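Local coordinates for Mlr6093 protein (Mesorhizobium loti, PDB 2QJ8), which is probably a zinc-dependent hydrolase of the succinylglutamate desuccinylase/aspartoacylase family, acting on ester bonds or on non-peptide carbon-nitrogen bonds of linear amides, at residues 56-59 / 60-64; 97-100 / 101-104; 74-78 / 79-83; 186-189 / 190-194; 166-169 / 170-174. All coordinates share one frame; numbering follows the deposited sequence. Where two conformers were deposited one is given.

Contact 1: residues 56-59 / 60-64; sequences GNEL and QGPIL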
# COMPACT_ATOMS: atom_id res chain seq x y z
N GLY A 56 7.66 -9.47 -1.47
CA GLY A 56 6.33 -10.00 -1.16
C GLY A 56 5.10 -9.12 -0.98
O GLY A 56 3.96 -9.62 -0.90
N ASN A 57 5.31 -7.82 -0.96
CA ASN A 57 4.22 -6.89 -0.77
C ASN A 57 3.79 -6.18 -2.09
O ASN A 57 3.24 -5.09 -2.05
CB ASN A 57 4.56 -5.94 0.41
CG ASN A 57 6.03 -5.36 0.36
OD1 ASN A 57 6.73 -5.42 -0.67
ND2 ASN A 57 6.46 -4.76 1.48
N GLU A 58 4.03 -6.84 -3.23
CA GLU A 58 3.74 -6.30 -4.55
C GLU A 58 3.15 -7.41 -5.37
O GLU A 58 3.87 -8.32 -5.78
CB GLU A 58 5.04 -5.81 -5.20
CG GLU A 58 4.85 -4.84 -6.38
CD GLU A 58 4.04 -5.39 -7.52
OE1 GLU A 58 4.41 -6.43 -8.12
OE2 GLU A 58 3.00 -4.76 -7.83
N LEU A 59 1.84 -7.35 -5.60
CA LEU A 59 1.20 -8.39 -6.36
C LEU A 59 0.83 -8.04 -7.78
O LEU A 59 0.44 -8.93 -8.49
CB LEU A 59 0.01 -8.96 -5.59
CG LEU A 59 0.36 -9.89 -4.42
CD1 LEU A 59 1.07 -11.18 -4.82
CD2 LEU A 59 1.14 -9.17 -3.34
N GLN A 60 1.00 -6.79 -8.21
CA GLN A 60 0.59 -6.41 -9.58
C GLN A 60 1.48 -7.07 -10.64
O GLN A 60 0.97 -7.46 -11.68
CB GLN A 60 0.47 -4.89 -9.77
CG GLN A 60 -0.42 -4.13 -8.73
CD GLN A 60 -1.92 -4.51 -8.71
OE1 GLN A 60 -2.51 -4.87 -9.72
NE2 GLN A 60 -2.54 -4.38 -7.54
N GLY A 61 2.77 -7.22 -10.35
CA GLY A 61 3.73 -7.94 -11.18
C GLY A 61 3.32 -9.40 -11.36
O GLY A 61 3.17 -9.85 -12.49
N PRO A 62 3.19 -10.17 -10.26
CA PRO A 62 2.64 -11.52 -10.35
C PRO A 62 1.33 -11.67 -11.13
O PRO A 62 1.21 -12.60 -11.92
CB PRO A 62 2.48 -11.90 -8.89
CG PRO A 62 3.67 -11.26 -8.26
CD PRO A 62 3.71 -9.90 -8.91
N ILE A 63 0.42 -10.74 -10.94
CA ILE A 63 -0.88 -10.74 -11.66
C ILE A 63 -0.67 -10.52 -13.15
O ILE A 63 -1.19 -11.29 -13.96
CB ILE A 63 -1.84 -9.71 -11.08
CG1 ILE A 63 -2.38 -10.20 -9.73
CG2 ILE A 63 -3.01 -9.43 -12.06
CD1 ILE A 63 -2.92 -9.06 -8.83
N LEU A 64 0.11 -9.50 -13.50
CA LEU A 64 0.47 -9.23 -14.89
C LEU A 64 1.17 -10.43 -15.52
O LEU A 64 0.90 -10.78 -16.64
CB LEU A 64 1.36 -7.95 -15.00
CG LEU A 64 1.67 -7.47 -16.42
CD1 LEU A 64 0.37 -7.18 -17.20
CD2 LEU A 64 2.56 -6.22 -16.37
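E58 folds forward over the first turn of helix 60-75 and caps its N-terminal end, each carboxylate oxygen taking one backbone N-H. OE1 of E58 receives G61 N at 2.9 Å through its syn lone pair, the side facing the other oxygen. OE2 of E58 meets Q60 N, also at 2.9 Å, but from above the carboxylate plane and along a more bent path (N-H...O 133°). The side chain gets there by starting with CG opposite the backbone N (chi1 -162°) and then bending at chi2. This is one of two modelled positions of E58, so the capping bonds hold for this conformer. In M14 relatives the glutamate of the HxxE signature is a zinc ligand, and E58 probably corresponds to it. The bend leaves OE2 of E58 3.2 Å from CB of Q60, the two side chains crossing at nearly a right angle. CD of P62 lies 3.5 Å from the carbonyl O of E58, while CD1 of L59 packs loosely on CG of P62, at 4.3 Å. L59 and I63 also pack on M315 and A314 of the second subunit. The carbonyl O of L59 starts the helical bonding by accepting I63 N at 3.0 Å, and CG1 of I63, lying opposite its own carbonyl carbon (chi1 -74°), comes 3.3 Å from the same oxygen.

Contact 2: residues 97-100 / 101-104; sequences RNTP and IDGK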
# COMPACT_ATOMS: atom_id res chain seq x y z
N ARG A 97 8.79 -7.69 2.72
CA ARG A 97 9.52 -7.19 1.57
C ARG A 97 10.54 -8.21 1.14
O ARG A 97 10.64 -8.52 -0.02
CB ARG A 97 10.25 -5.88 1.85
CG ARG A 97 10.95 -5.39 0.59
CD ARG A 97 11.06 -3.91 0.57
NE ARG A 97 11.54 -3.46 -0.73
CZ ARG A 97 10.81 -3.35 -1.84
NH1 ARG A 97 9.53 -3.73 -1.89
NH2 ARG A 97 11.39 -2.91 -2.94
N ASN A 98 11.28 -8.76 2.09
CA ASN A 98 12.29 -9.74 1.78
C ASN A 98 11.97 -11.11 2.36
O ASN A 98 10.97 -11.29 3.07
CB ASN A 98 13.63 -9.15 2.23
CG ASN A 98 13.99 -7.91 1.42
OD1 ASN A 98 13.83 -7.89 0.19
ND2 ASN A 98 14.38 -6.85 2.10
N THR A 99 12.82 -12.07 2.03
CA THR A 99 12.62 -13.44 2.43
C THR A 99 12.52 -13.53 3.96
O THR A 99 13.44 -13.13 4.66
CB THR A 99 13.77 -14.30 1.91
OG1 THR A 99 13.94 -14.05 0.52
CG2 THR A 99 13.51 -15.80 2.16
N PRO A 100 11.37 -14.03 4.47
CA PRO A 100 11.23 -14.10 5.92
C PRO A 100 12.16 -15.07 6.65
O PRO A 100 12.47 -14.83 7.82
CB PRO A 100 9.77 -14.51 6.10
CG PRO A 100 9.42 -15.23 4.86
CD PRO A 100 10.16 -14.51 3.79
N ILE A 101 12.62 -16.14 5.99
CA ILE A 101 13.48 -17.13 6.65
C ILE A 101 14.88 -16.61 6.97
O ILE A 101 15.36 -16.76 8.10
CB ILE A 101 13.59 -18.44 5.83
CG1 ILE A 101 12.22 -19.14 5.82
CG2 ILE A 101 14.63 -19.39 6.42
CD1 ILE A 101 12.22 -20.44 5.05
N ASP A 102 15.53 -16.01 5.96
CA ASP A 102 16.92 -15.52 6.10
C ASP A 102 17.08 -14.00 6.16
O ASP A 102 18.20 -13.52 6.36
CB ASP A 102 17.84 -16.15 5.03
CG ASP A 102 17.45 -15.81 3.61
OD1 ASP A 102 16.45 -15.12 3.39
OD2 ASP A 102 18.13 -16.29 2.68
N GLY A 103 16.00 -13.25 5.94
CA GLY A 103 16.02 -11.78 5.95
C GLY A 103 16.64 -11.14 4.72
O GLY A 103 16.72 -9.92 4.66
N LYS A 104 17.01 -11.94 3.70
CA LYS A 104 17.73 -11.42 2.55
C LYS A 104 16.83 -11.01 1.41
O LYS A 104 15.75 -11.58 1.17
CB LYS A 104 18.79 -12.43 2.05
CG LYS A 104 19.78 -12.89 3.12
CD LYS A 104 20.81 -13.93 2.64
CE LYS A 104 21.74 -14.30 3.80
NZ LYS A 104 22.62 -15.47 3.54
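An Asx turn at D102 closes the tight bend in the loop between helices 89-94 and 118-129, with the side chain of T99 packed against its carboxylate. OD1 of D102 accepts K104 N at 3.2 Å along an almost straight path (N-H...O 168°), although the donor stands well above the carboxylate plane. Chi1 of D102, 62°, puts CG between the backbone N and the carbonyl carbon, swinging OD1 back over the bend to within 3.2 Å of T99 CB. CG2 of T99, opposite its backbone N, is almost as near that oxygen. Further along the chain, S119 OG bonds to OD1 of D102 and S117 OG to OD2. With alanine at this position, K104 N and the hydroxyls of S117 and S119 are likely to lose a partner, and the bend to flex more easily.

The main chain closes the same bend twice. G103 N donates to T99 O at 2.9 Å, an alpha turn, and G103 has a positive phi of 75°, which a residue with a side chain adopts less easily. T99 N in turn donates to K104 O. The hydroxyl of T99 bonds to N88 ND2 and to S119 OG. K104 runs out extended to the surface, where NZ forms a salt bridge with E120 and bonds to S117. N98 lies beside the closing carbonyl, its CB 3.4 Å from K104 O.

Contact 3: residues 74-78 / 79-83; sequences EAQRC and GRIII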
# COMPACT_ATOMS: atom_id res chain seq x y z
N GLU A 74 -1.52 -17.77 -27.62
CA GLU A 74 -2.07 -17.30 -28.91
C GLU A 74 -1.23 -16.16 -29.55
O GLU A 74 -1.01 -16.16 -30.76
CB GLU A 74 -3.56 -16.90 -28.80
CG GLU A 74 -4.52 -18.07 -28.47
CD GLU A 74 -4.58 -19.17 -29.55
OE1 GLU A 74 -5.12 -18.90 -30.65
OE2 GLU A 74 -4.11 -20.31 -29.26
N ALA A 75 -0.74 -15.22 -28.74
CA ALA A 75 0.03 -14.06 -29.21
C ALA A 75 1.53 -14.24 -29.54
O ALA A 75 2.04 -13.48 -30.35
CB ALA A 75 -0.11 -12.92 -28.22
N GLN A 76 2.24 -15.17 -28.89
CA GLN A 76 3.68 -15.31 -29.14
C GLN A 76 3.91 -15.84 -30.57
O GLN A 76 3.39 -16.89 -30.91
CB GLN A 76 4.35 -16.21 -28.11
CG GLN A 76 5.85 -16.21 -28.20
CD GLN A 76 6.51 -17.05 -27.15
OE1 GLN A 76 5.99 -17.19 -26.05
NE2 GLN A 76 7.67 -17.60 -27.47
N ARG A 77 4.68 -15.12 -31.39
CA ARG A 77 4.96 -15.54 -32.77
C ARG A 77 6.17 -16.42 -32.94
O ARG A 77 6.21 -17.21 -33.88
CB ARG A 77 5.12 -14.32 -33.71
CG ARG A 77 3.86 -13.52 -33.90
N CYS A 78 7.16 -16.28 -32.06
CA CYS A 78 8.40 -17.02 -32.22
C CYS A 78 9.21 -17.00 -30.93
O CYS A 78 8.76 -16.43 -29.93
CB CYS A 78 9.23 -16.40 -33.36
SG CYS A 78 9.83 -14.72 -33.03
N GLY A 79 10.37 -17.65 -30.97
CA GLY A 79 11.31 -17.67 -29.85
C GLY A 79 10.84 -18.43 -28.63
O GLY A 79 9.97 -19.28 -28.72
N ARG A 80 11.43 -18.09 -27.47
CA ARG A 80 11.08 -18.72 -26.23
C ARG A 80 10.93 -17.67 -25.11
O ARG A 80 11.80 -16.84 -24.92
CB ARG A 80 12.14 -19.77 -25.83
CG ARG A 80 11.68 -20.68 -24.64
CD ARG A 80 12.85 -21.46 -24.07
NE ARG A 80 13.24 -22.55 -24.95
CZ ARG A 80 14.44 -23.14 -25.02
NH1 ARG A 80 15.49 -22.72 -24.30
NH2 ARG A 80 14.60 -24.14 -25.88
N ILE A 81 9.80 -17.74 -24.40
CA ILE A 81 9.49 -16.87 -23.26
C ILE A 81 9.26 -17.74 -22.05
O ILE A 81 8.41 -18.64 -22.08
CB ILE A 81 8.25 -15.97 -23.49
CG1 ILE A 81 8.50 -15.07 -24.70
CG2 ILE A 81 8.00 -15.12 -22.19
CD1 ILE A 81 7.29 -14.23 -25.15
N ILE A 82 10.07 -17.53 -21.02
CA ILE A 82 9.93 -18.25 -19.77
C ILE A 82 9.38 -17.23 -18.76
O ILE A 82 9.80 -16.08 -18.76
CB ILE A 82 11.31 -18.82 -19.25
CG1 ILE A 82 11.98 -19.75 -20.28
CG2 ILE A 82 11.10 -19.55 -17.96
CD1 ILE A 82 13.46 -20.17 -19.90
N ILE A 83 8.41 -17.64 -17.93
CA ILE A 83 7.82 -16.75 -16.91
C ILE A 83 7.75 -17.42 -15.55
O ILE A 83 7.29 -18.57 -15.46
CB ILE A 83 6.37 -16.26 -17.28
CG1 ILE A 83 6.34 -15.57 -18.65
CG2 ILE A 83 5.84 -15.27 -16.21
CD1 ILE A 83 4.91 -15.20 -19.21
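The amide of Q76 carries the methyl of I81 over one face and a backbone carbonyl at its edge. CD1 of I81 stands above the plane, 3.5 Å from CD of Q76 and 3.4 Å from OE1, while CG1 of I81 lies 3.6 Å from OE1. The two side chains run past each other in opposite directions. At the edge, NE2 of Q76 donates to C78 O at 2.9 Å; the oxygen lies close to the amide plane, yet the N-H approaches it from above its own carbonyl plane. NE2 also bonds to C40 O, so this buried nitrogen is gripped from two parts of the chain, which fixes the rotation of the amide. The side chain reaches so far because CG lies opposite the backbone N (chi1 -171°) and the chain stays extended beyond it.

Q76 is the first residue to leave helical geometry after helix 60-75, and its side chain closes the turn that follows. G79 takes a positive phi of 68°, which residues with side chains adopt less readily. Beyond the turn, strand 79-84 runs between strands 33-42 and 47-52, antiparallel to the first and parallel to the second, so the turn completes the beta-alpha-beta crossover from 47-52 through helix 60-75. I81 and I83 pack on L72 of that helix and on I50, while R80 and I82 face S39 and V37 of strand 33-42.

Contact 4: residues 186-189 / 190-194; sequences ETDG and MFDTL
G189 O is held by two bonds from one residue: T193 OG1 donates at 2.8 Å from above the carbonyl plane, and T193 N at 2.9 Å closes the helical turn. With its hydroxyl opposite its own carbonyl carbon (chi1 -69°), T193 can bend back to the same oxygen as its backbone. T187 O accepts D192 N at 3.0 Å, a reach of five residues. Water 1 gathers three side chains: it takes the proton of T187 OG1 at 2.6 Å and donates to D188 OD1 and D192 OD2. Those carboxylates lie side by side with these oxygens 4.0 Å apart, and the water probably eases their repulsion. Water 3 links G189 N to D192 OD2, while water 2 joins D188 O to F191 N.

G189 is the N-cap residue of helix 190-197. Its backbone angles would jam a CB against the preceding carbonyl oxygen. Further out, CG2 of T187 makes a CH-pi contact over one face of the F191 ring, 3.8 Å from the centroid and displaced toward CD1. The ring of H156 meets F191 with their planes inclined, and in the conformer given, selenomethionine M190 packs onto F202 and F110.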
# COMPACT_ATOMS: atom_id res chain seq x y z
N GLU A 186 22.22 0.83 -6.82
CA GLU A 186 21.55 -0.27 -6.11
C GLU A 186 21.54 -1.42 -7.12
O GLU A 186 20.48 -1.89 -7.57
CB GLU A 186 20.12 0.14 -5.72
N THR A 187 22.74 -1.86 -7.48
CA THR A 187 22.99 -2.85 -8.52
C THR A 187 23.60 -4.19 -8.06
O THR A 187 23.88 -5.07 -8.89
CB THR A 187 23.94 -2.22 -9.56
OG1 THR A 187 25.18 -1.86 -8.93
CG2 THR A 187 23.30 -0.99 -10.19
N ASP A 188 23.82 -4.36 -6.75
CA ASP A 188 24.35 -5.62 -6.26
C ASP A 188 23.39 -6.72 -6.62
O ASP A 188 22.18 -6.50 -6.72
CB ASP A 188 24.55 -5.61 -4.74
CG ASP A 188 25.73 -4.74 -4.30
OD1 ASP A 188 26.48 -4.22 -5.15
OD2 ASP A 188 25.91 -4.60 -3.07
N GLY A 189 23.94 -7.88 -6.94
CA GLY A 189 23.14 -9.02 -7.27
C GLY A 189 22.72 -9.21 -8.72
O GLY A 189 23.56 -9.45 -9.59
N MSE A 190 21.42 -9.07 -8.97
CA MSE A 190 20.84 -9.35 -10.29
C MSE A 190 21.34 -8.40 -11.37
O MSE A 190 21.66 -8.84 -12.48
CB MSE A 190 19.31 -9.34 -10.21
CG MSE A 190 18.62 -10.09 -11.33
SE MSE A 190 16.67 -10.29 -11.11
CE MSE A 190 16.58 -11.05 -9.32
N PHE A 191 21.40 -7.12 -11.07
CA PHE A 191 21.86 -6.14 -12.05
C PHE A 191 23.28 -6.45 -12.45
O PHE A 191 23.56 -6.63 -13.63
CB PHE A 191 21.75 -4.71 -11.51
CG PHE A 191 22.10 -3.66 -12.52
CD1 PHE A 191 23.43 -3.35 -12.82
CD2 PHE A 191 21.09 -2.99 -13.20
CE1 PHE A 191 23.75 -2.39 -13.76
CE2 PHE A 191 21.40 -2.03 -14.15
CZ PHE A 191 22.73 -1.72 -14.42
N ASP A 192 24.18 -6.52 -11.48
CA ASP A 192 25.59 -6.85 -11.77
C ASP A 192 25.75 -8.15 -12.52
O ASP A 192 26.56 -8.26 -13.41
CB ASP A 192 26.40 -6.94 -10.49
CG ASP A 192 26.77 -5.59 -9.91
OD1 ASP A 192 26.45 -4.54 -10.52
OD2 ASP A 192 27.39 -5.59 -8.82
N THR A 193 24.95 -9.14 -12.15
CA THR A 193 25.00 -10.46 -12.79
C THR A 193 24.61 -10.43 -14.26
O THR A 193 25.38 -10.83 -15.12
CB THR A 193 24.11 -11.48 -12.00
OG1 THR A 193 24.74 -11.72 -10.75
CG2 THR A 193 24.01 -12.81 -12.75
N LEU A 194 23.45 -9.88 -14.55
CA LEU A 194 22.91 -9.86 -15.91
C LEU A 194 23.56 -8.85 -16.82
O LEU A 194 23.89 -9.16 -17.97
CB LEU A 194 21.41 -9.61 -15.88
CG LEU A 194 20.48 -10.76 -15.48
CD1 LEU A 194 21.07 -11.63 -14.40
CD2 LEU A 194 19.16 -10.13 -15.06
O HOH W 1 27.01 -3.11 -7.59
O HOH W 2 20.47 -6.13 -8.49
O HOH W 3 26.87 -8.00 -7.39

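Contact 5: residues 166-169 / 170-174; sequences KTVS and ISKAF
I170, S171, K172 and A173 each donate a backbone N-H to the carbonyl four residues earlier, in K166, T167, V168 and S169. This is the regular bonding of the last turns of helix 161-172. The bond from I170 N to K166 O is 3.0 Å long and nearly straight (N-H...O 170°), while the one from A173 N to S169 O lengthens to 3.1 Å.

Side-chain hydroxyls add to it. S171 OG bends back, opposite its own carbonyl carbon (chi1 -64°), and donates to T167 O at 2.9 Å. That oxygen also takes S171 N; both donors belong to S171 and reach T167 O from opposite faces of its plane. Lacking the hydroxyl, an alanine here is likely to leave T167 O one donor short and the turn less firmly held. S169 OG and T167 OG1 make the same kind of backward bond, to T165 O and Q163 O.

Aliphatic chains make van der Waals contacts along the helix surface. K172, extended beyond CG, lies alongside V168, its CE 3.6 Å from CG1. I170 lies beside K166 in the same way, CD1 of I170 being 4.1 Å from CG of K166.

Two carbonyl oxygens are approached by carbon: CG1 of I170 passes 3.3 Å from K166 O, and the F174 ring has I170 O at its edge, in plane.

The helix joins strand 152-155 to strand 178-182. T167 and I170 press on T201, and I170 and S171 on I203, both of strand 201-208, while V168 meets S155 and S171 and F174 meet I153 of strand 152-155.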
# COMPACT_ATOMS: atom_id res chain seq x y z
N LYS A 166 21.35 0.13 -26.46
CA LYS A 166 20.42 -0.94 -26.79
C LYS A 166 19.34 -1.08 -25.73
O LYS A 166 18.15 -1.12 -26.07
CB LYS A 166 21.16 -2.26 -26.93
CG LYS A 166 20.29 -3.48 -27.34
CD LYS A 166 21.18 -4.70 -27.47
CE LYS A 166 20.42 -5.93 -27.86
NZ LYS A 166 21.37 -7.09 -27.91
N THR A 167 19.74 -1.16 -24.46
CA THR A 167 18.79 -1.35 -23.37
C THR A 167 17.83 -0.17 -23.24
O THR A 167 16.65 -0.39 -23.07
CB THR A 167 19.49 -1.63 -22.02
OG1 THR A 167 20.18 -2.89 -22.09
CG2 THR A 167 18.46 -1.67 -20.88
N VAL A 168 18.35 1.06 -23.36
CA VAL A 168 17.53 2.26 -23.25
C VAL A 168 16.54 2.32 -24.42
O VAL A 168 15.39 2.63 -24.20
CB VAL A 168 18.41 3.55 -23.16
CG1 VAL A 168 17.59 4.80 -23.34
CG2 VAL A 168 19.17 3.59 -21.83
N SER A 169 16.96 1.97 -25.63
CA SER A 169 16.06 1.95 -26.79
C SER A 169 14.91 0.96 -26.63
O SER A 169 13.74 1.30 -26.88
CB SER A 169 16.81 1.66 -28.07
OG SER A 169 17.69 2.74 -28.35
N ILE A 170 15.24 -0.26 -26.21
CA ILE A 170 14.25 -1.29 -25.95
C ILE A 170 13.24 -0.80 -24.88
O ILE A 170 12.04 -0.92 -25.08
CB ILE A 170 14.86 -2.64 -25.55
CG1 ILE A 170 15.68 -3.24 -26.71
CG2 ILE A 170 13.73 -3.62 -25.16
CD1 ILE A 170 16.46 -4.54 -26.38
N SER A 171 13.76 -0.22 -23.80
CA SER A 171 12.95 0.32 -22.70
C SER A 171 11.97 1.41 -23.16
O SER A 171 10.81 1.38 -22.80
CB SER A 171 13.86 0.86 -21.61
OG SER A 171 14.63 -0.19 -21.03
N LYS A 172 12.45 2.36 -23.95
CA LYS A 172 11.62 3.42 -24.51
C LYS A 172 10.50 2.91 -25.42
O LYS A 172 9.42 3.50 -25.44
CB LYS A 172 12.49 4.44 -25.27
CG LYS A 172 13.34 5.33 -24.36
CD LYS A 172 14.27 6.24 -25.18
CE LYS A 172 15.10 7.17 -24.29
NZ LYS A 172 16.12 7.97 -25.05
N ALA A 173 10.78 1.82 -26.16
CA ALA A 173 9.81 1.13 -27.01
C ALA A 173 8.61 0.51 -26.26
O ALA A 173 7.65 0.12 -26.91
CB ALA A 173 10.51 0.05 -27.88
N PHE A 174 8.66 0.40 -24.92
CA PHE A 174 7.52 -0.04 -24.10
C PHE A 174 6.44 1.05 -24.09
O PHE A 174 5.28 0.75 -23.82
CB PHE A 174 7.90 -0.34 -22.65
CG PHE A 174 8.57 -1.68 -22.42
CD1 PHE A 174 9.76 -2.01 -23.05
CD2 PHE A 174 8.05 -2.58 -21.52
CE1 PHE A 174 10.38 -3.21 -22.80
CE2 PHE A 174 8.68 -3.80 -21.28
CZ PHE A 174 9.84 -4.11 -21.95

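Overall arrangement
Contacts 1 and 2 touch: N57 OD1 comes 3.5 Å from R97 NH1, though their centres are about 17 Å apart. The link continues in S142, beside N57 and E58 and bonded through its carbonyl to R97, and in H55, whose ND1 bonds to R97 O. H55 and E58 have the HxxE spacing of the zinc site in M14 relatives, so these two contacts probably border the metal site. Contact 3 closes the far end of the helix that contact 1 opens, with centres about 21 Å apart. Contacts 4 and 5 come within about 7 Å at their nearest atoms, and both pack on strand 201-208. Contacts 2 and 5 lie on opposite sides of the chain's centre.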